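Beta-fructofuranosidase (Bifidobacterium adolescentis, PDB 6NOB) probably hydrolyses terminal beta-fructofuranoside bonds of sugars such as sucrose, releasing fructose. Local coordinates at residues A[474-488]-A[593-605]. Residues are numbered along the deposited sequence; the frame is centred on the assembly and turned at random.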
loop_
_atom_site.group_PDB
_atom_site.type_symbol
_atom_site.label_atom_id
_atom_site.label_comp_id
_atom_site.label_asym_id
_atom_site.label_seq_id
_atom_site.Cartn_x
_atom_site.Cartn_y
_atom_site.Cartn_z
ATOM N N LEU A 474 9.010 -0.256 -2.892
ATOM C CA LEU A 474 9.978 0.811 -2.702
ATOM C C LEU A 474 9.462 2.080 -3.378
ATOM O O LEU A 474 8.866 2.005 -4.456
ATOM C CB LEU A 474 11.341 0.415 -3.271
ATOM C CG LEU A 474 12.085 -0.691 -2.513
ATOM C CD1 LEU A 474 13.300 -1.179 -3.294
ATOM C CD2 LEU A 474 12.498 -0.216 -1.124
ATOM N N PRO A 475 9.644 3.247 -2.759
ATOM C CA PRO A 475 9.027 4.472 -3.293
ATOM C C PRO A 475 9.528 4.794 -4.694
ATOM O O PRO A 475 10.733 4.801 -4.959
ATOM C CB PRO A 475 9.433 5.550 -2.281
ATOM C CG PRO A 475 10.601 4.977 -1.538
ATOM C CD PRO A 475 10.389 3.494 -1.513
ATOM N N ARG A 476 8.584 5.058 -5.596
ATOM C CA ARG A 476 8.884 5.330 -6.994
ATOM C C ARG A 476 8.590 6.787 -7.333
ATOM O O ARG A 476 7.584 7.351 -6.889
ATOM C CB ARG A 476 8.080 4.409 -7.913
ATOM C CG ARG A 476 8.407 2.939 -7.734
ATOM C CD ARG A 476 7.453 2.048 -8.513
ATOM N NE ARG A 476 7.588 0.649 -8.114
ATOM C CZ ARG A 476 6.890 -0.352 -8.642
ATOM N NH1 ARG A 476 6.007 -0.111 -9.601
ATOM N NH2 ARG A 476 7.077 -1.593 -8.214
ATOM N N GLU A 477 9.478 7.391 -8.118
ATOM C CA GLU A 477 9.261 8.729 -8.645
ATOM C C GLU A 477 8.560 8.628 -9.993
ATOM O O GLU A 477 8.864 7.743 -10.797
ATOM C CB GLU A 477 10.589 9.479 -8.792
ATOM C CG GLU A 477 10.447 10.922 -9.265
ATOM C CD GLU A 477 11.787 11.609 -9.470
ATOM O OE1 GLU A 477 12.805 11.096 -8.958
ATOM O OE2 GLU A 477 11.818 12.661 -10.145
ATOM N N LEU A 478 7.623 9.540 -10.235
ATOM C CA LEU A 478 6.799 9.516 -11.434
ATOM C C LEU A 478 7.141 10.681 -12.353
ATOM O O LEU A 478 7.343 11.810 -11.896
ATOM C CB LEU A 478 5.311 9.566 -11.076
ATOM C CG LEU A 478 4.784 8.395 -10.248
ATOM C CD1 LEU A 478 3.277 8.505 -10.067
ATOM C CD2 LEU A 478 5.157 7.075 -10.900
ATOM N N HIS A 479 7.198 10.391 -13.651
ATOM C CA HIS A 479 7.309 11.405 -14.688
ATOM C C HIS A 479 6.463 10.973 -15.878
ATOM O O HIS A 479 6.119 9.798 -16.027
ATOM C CB HIS A 479 8.768 11.631 -15.119
ATOM C CG HIS A 479 9.540 12.512 -14.187
ATOM N ND1 HIS A 479 9.420 13.887 -14.192
ATOM C CD2 HIS A 479 10.444 12.216 -13.222
ATOM C CE1 HIS A 479 10.211 14.398 -13.265
ATOM N NE2 HIS A 479 10.843 13.405 -12.663
ATOM N N VAL A 480 6.118 11.939 -16.725
ATOM C CA VAL A 480 5.418 11.673 -17.978
ATOM C C VAL A 480 6.342 12.072 -19.119
ATOM O O VAL A 480 6.695 13.249 -19.258
ATOM C CB VAL A 480 4.078 12.419 -18.067
ATOM C CG1 VAL A 480 3.575 12.427 -19.506
ATOM C CG2 VAL A 480 3.051 11.772 -17.149
ATOM N N ARG A 481 6.738 11.091 -19.926
ATOM C CA ARG A 481 7.626 11.302 -21.062
ATOM C C ARG A 481 6.917 10.833 -22.322
ATOM O O ARG A 481 6.555 9.655 -22.432
ATOM C CB ARG A 481 8.950 10.559 -20.870
ATOM C CG ARG A 481 9.608 10.816 -19.524
ATOM C CD ARG A 481 11.022 10.265 -19.478
ATOM N NE ARG A 481 11.386 9.831 -18.133
ATOM C CZ ARG A 481 11.901 10.629 -17.202
ATOM N NH1 ARG A 481 12.197 10.146 -16.002
ATOM N NH2 ARG A 481 12.120 11.909 -17.470
ATOM N N ASP A 482 6.723 11.753 -23.266
ATOM C CA ASP A 482 6.009 11.473 -24.511
ATOM C C ASP A 482 4.611 10.923 -24.226
ATOM O O ASP A 482 4.158 9.948 -24.830
ATOM C CB ASP A 482 6.812 10.523 -25.400
ATOM C CG ASP A 482 8.099 11.149 -25.904
ATOM O OD1 ASP A 482 9.173 10.536 -25.727
ATOM O OD2 ASP A 482 8.032 12.260 -26.474
ATOM N N GLY A 483 3.926 11.566 -23.280
ATOM C CA GLY A 483 2.552 11.231 -22.965
ATOM C C GLY A 483 2.347 9.927 -22.230
ATOM O O GLY A 483 1.205 9.471 -22.124
ATOM N N ARG A 484 3.407 9.311 -21.714
ATOM C CA ARG A 484 3.298 8.044 -21.007
ATOM C C ARG A 484 3.944 8.159 -19.636
ATOM O O ARG A 484 4.934 8.871 -19.451
ATOM C CB ARG A 484 3.944 6.902 -21.798
ATOM C CG ARG A 484 3.435 6.782 -23.221
ATOM C CD ARG A 484 3.679 5.392 -23.780
ATOM N NE ARG A 484 2.437 4.636 -23.916
ATOM C CZ ARG A 484 2.145 3.547 -23.212
ATOM N NH1 ARG A 484 3.007 3.079 -22.316
ATOM N NH2 ARG A 484 0.987 2.927 -23.407
ATOM N N LEU A 485 3.373 7.438 -18.675
ATOM C CA LEU A 485 3.857 7.475 -17.305
ATOM C C LEU A 485 5.134 6.655 -17.170
ATOM O O LEU A 485 5.204 5.510 -17.626
ATOM C CB LEU A 485 2.789 6.949 -16.345
ATOM C CG LEU A 485 3.082 7.134 -14.853
ATOM C CD1 LEU A 485 3.126 8.613 -14.488
ATOM C CD2 LEU A 485 2.062 6.400 -14.002
ATOM N N TYR A 486 6.143 7.252 -16.548
ATOM C CA TYR A 486 7.373 6.574 -16.181
ATOM C C TYR A 486 7.447 6.467 -14.664
ATOM O O TYR A 486 6.926 7.321 -13.940
ATOM C CB TYR A 486 8.597 7.326 -16.707
ATOM C CG TYR A 486 9.023 6.956 -18.110
ATOM C CD1 TYR A 486 8.136 7.048 -19.177
ATOM C CD2 TYR A 486 10.325 6.546 -18.371
ATOM C CE1 TYR A 486 8.533 6.723 -20.465
ATOM C CE2 TYR A 486 10.732 6.224 -19.654
ATOM C CZ TYR A 486 9.834 6.313 -20.695
ATOM O OH TYR A 486 10.241 5.989 -21.969
ATOM N N SER A 487 8.092 5.409 -14.186
ATOM C CA SER A 487 8.263 5.202 -12.756
ATOM C C SER A 487 9.620 4.566 -12.509
ATOM O O SER A 487 10.054 3.696 -13.269
ATOM C CB SER A 487 7.151 4.324 -12.169
ATOM O OG SER A 487 7.323 2.971 -12.545
ATOM N N LYS A 488 10.274 4.992 -11.428
ATOM C CA LYS A 488 11.651 4.631 -11.137
ATOM C C LYS A 488 11.862 4.861 -9.663
ATOM O O LYS A 488 11.275 5.809 -9.108
ATOM C CB LYS A 488 12.612 5.489 -11.974
ATOM C CG LYS A 488 14.039 4.991 -12.094
ATOM C CD LYS A 488 14.880 6.015 -12.858
ATOM C CE LYS A 488 16.150 5.405 -13.442
ATOM N NZ LYS A 488 17.234 5.261 -12.428
ATOM N N GLU A 593 11.312 -6.347 -7.861
ATOM C CA GLU A 593 10.827 -5.153 -8.545
ATOM C C GLU A 593 11.780 -4.866 -9.695
ATOM O O GLU A 593 12.984 -4.702 -9.477
ATOM C CB GLU A 593 10.732 -3.951 -7.597
ATOM C CG GLU A 593 9.858 -4.197 -6.373
ATOM C CD GLU A 593 9.550 -2.933 -5.601
ATOM O OE1 GLU A 593 8.851 -2.058 -6.152
ATOM O OE2 GLU A 593 10.003 -2.816 -4.442
ATOM N N VAL A 594 11.244 -4.818 -10.912
ATOM C CA VAL A 594 12.042 -4.726 -12.128
ATOM C C VAL A 594 11.658 -3.454 -12.871
ATOM O O VAL A 594 10.469 -3.153 -13.026
ATOM C CB VAL A 594 11.839 -5.963 -13.023
ATOM C CG1 VAL A 594 12.623 -5.821 -14.316
ATOM C CG2 VAL A 594 12.240 -7.229 -12.278
ATOM N N PHE A 595 12.664 -2.717 -13.337
ATOM C CA PHE A 595 12.464 -1.493 -14.100
ATOM C C PHE A 595 13.213 -1.604 -15.420
ATOM O O PHE A 595 14.411 -1.906 -15.436
ATOM C CB PHE A 595 12.927 -0.274 -13.295
ATOM C CG PHE A 595 12.215 -0.132 -11.983
ATOM C CD1 PHE A 595 12.700 -0.756 -10.844
ATOM C CD2 PHE A 595 11.036 0.590 -11.896
ATOM C CE1 PHE A 595 12.033 -0.645 -9.640
ATOM C CE2 PHE A 595 10.365 0.706 -10.695
ATOM C CZ PHE A 595 10.864 0.088 -9.564
ATOM N N LEU A 596 12.504 -1.375 -16.521
ATOM C CA LEU A 596 13.053 -1.539 -17.859
ATOM C C LEU A 596 13.187 -0.188 -18.546
ATOM O O LEU A 596 12.324 0.684 -18.397
ATOM C CB LEU A 596 12.170 -2.465 -18.700
ATOM C CG LEU A 596 11.850 -3.826 -18.078
ATOM C CD1 LEU A 596 11.081 -4.693 -19.058
ATOM C CD2 LEU A 596 13.127 -4.520 -17.643
ATOM N N ASN A 597 14.276 -0.026 -19.298
ATOM C CA ASN A 597 14.532 1.186 -20.076
ATOM C C ASN A 597 14.435 2.440 -19.207
ATOM O O ASN A 597 13.883 3.464 -19.613
ATOM C CB ASN A 597 13.583 1.277 -21.272
ATOM C CG ASN A 597 13.990 0.358 -22.407
ATOM O OD1 ASN A 597 14.954 -0.398 -22.293
ATOM N ND2 ASN A 597 13.255 0.420 -23.512
ATOM N N GLY A 598 14.977 2.353 -17.993
ATOM C CA GLY A 598 14.970 3.489 -17.094
ATOM C C GLY A 598 13.613 3.860 -16.548
ATOM O O GLY A 598 13.413 5.006 -16.136
ATOM N N GLY A 599 12.669 2.927 -16.534
ATOM C CA GLY A 599 11.343 3.190 -16.026
ATOM C C GLY A 599 10.255 3.294 -17.067
ATOM O O GLY A 599 9.136 3.694 -16.724
ATOM N N GLN A 600 10.549 2.972 -18.329
ATOM C CA GLN A 600 9.507 2.931 -19.347
ATOM C C GLN A 600 8.377 2.003 -18.925
ATOM O O GLN A 600 7.197 2.294 -19.158
ATOM C CB GLN A 600 10.107 2.494 -20.682
ATOM C CG GLN A 600 9.170 2.603 -21.866
ATOM C CD GLN A 600 9.844 2.204 -23.162
ATOM O OE1 GLN A 600 11.072 2.126 -23.239
ATOM N NE2 GLN A 600 9.044 1.940 -24.188
ATOM N N THR A 601 8.721 0.888 -18.286
ATOM C CA THR A 601 7.751 0.009 -17.659
ATOM C C THR A 601 8.374 -0.572 -16.398
ATOM O O THR A 601 9.598 -0.715 -16.300
ATOM C CB THR A 601 7.296 -1.106 -18.615
ATOM O OG1 THR A 601 6.206 -1.829 -18.028
ATOM C CG2 THR A 601 8.437 -2.062 -18.907
ATOM N N ALA A 602 7.526 -0.873 -15.421
ATOM C CA ALA A 602 7.953 -1.461 -14.159
ATOM C C ALA A 602 7.144 -2.722 -13.897
ATOM O O ALA A 602 5.953 -2.776 -14.215
ATOM C CB ALA A 602 7.781 -0.479 -12.998
ATOM N N GLY A 603 7.794 -3.734 -13.323
ATOM C CA GLY A 603 7.126 -4.986 -13.015
ATOM C C GLY A 603 7.606 -5.611 -11.722
ATOM O O GLY A 603 8.815 -5.697 -11.483
ATOM N N SER A 604 6.673 -6.062 -10.885
ATOM C CA SER A 604 7.021 -6.516 -9.545
ATOM C C SER A 604 5.977 -7.508 -9.050
ATOM O O SER A 604 4.836 -7.524 -9.519
ATOM C CB SER A 604 7.138 -5.335 -8.577
ATOM O OG SER A 604 5.927 -4.608 -8.511
ATOM N N MET A 605 6.388 -8.330 -8.083
ATOM C CA MET A 605 5.517 -9.333 -7.476
ATOM C C MET A 605 6.244 -9.979 -6.306
ATOM O O MET A 605 7.476 -9.946 -6.220
ATOM C CB MET A 605 5.096 -10.408 -8.482
ATOM C CG MET A 605 6.218 -11.362 -8.868
ATOM S SD MET A 605 5.717 -12.556 -10.122
ATOM C CE MET A 605 5.368 -11.465 -11.499
HETATM O O HOH W 1 9.672 0.301 -6.408
HETATM O O HOH W 2 5.439 4.189 -20.334
HETATM O O HOH W 3 7.197 2.581 -14.997
#
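The Tyr486 ring is covered on one face by Gln600 CA, a CH-pi contact 3.7 Å from the ring centroid, and on the opposite face by Arg481 CD, while Gly598 O lies at its edge. The guanidinium of Arg476 has Phe595 CZ over one face, the two planes standing 83° apart, and receives Glu593 OE1 and Ser604 OG at its edge. These groups join two beta hairpins, one (476-488) from the last blade of the five-bladed propeller expected of family 32, the other (593-605) at the margin of the C-terminal beta-sandwich. The Arg476 chain runs extended from CG to NE, past the rim of Phe595, and carries NH2 to Glu593 OE1 in a nearly straight salt bridge of 2.8 Å, met on the anti lone pair. The other carboxylate oxygen, Glu593 OE2, takes the backbone N of Leu474 on its syn lone pair at 3.2 Å and is also bonded by His121. Asp430 ties the same corner together, pairing with Arg476 NH1 and accepting a hydrogen bond from Ser604 OG. At the hairpin turn, Gly599 CA comes within 3.1 Å of Ser487 O, a closeness that leaves little room for a side chain at this position. Beside it, Ser487 N donates to Gly599 O at 3.2 Å, in the carbonyl plane and on a lone pair; water 3 donates to that same oxygen and also bonds Ser487 OG. Water 1 bridges the far end, accepting from Arg476 NE at 2.7 Å and donating to Leu474 O and Glu593 OE1.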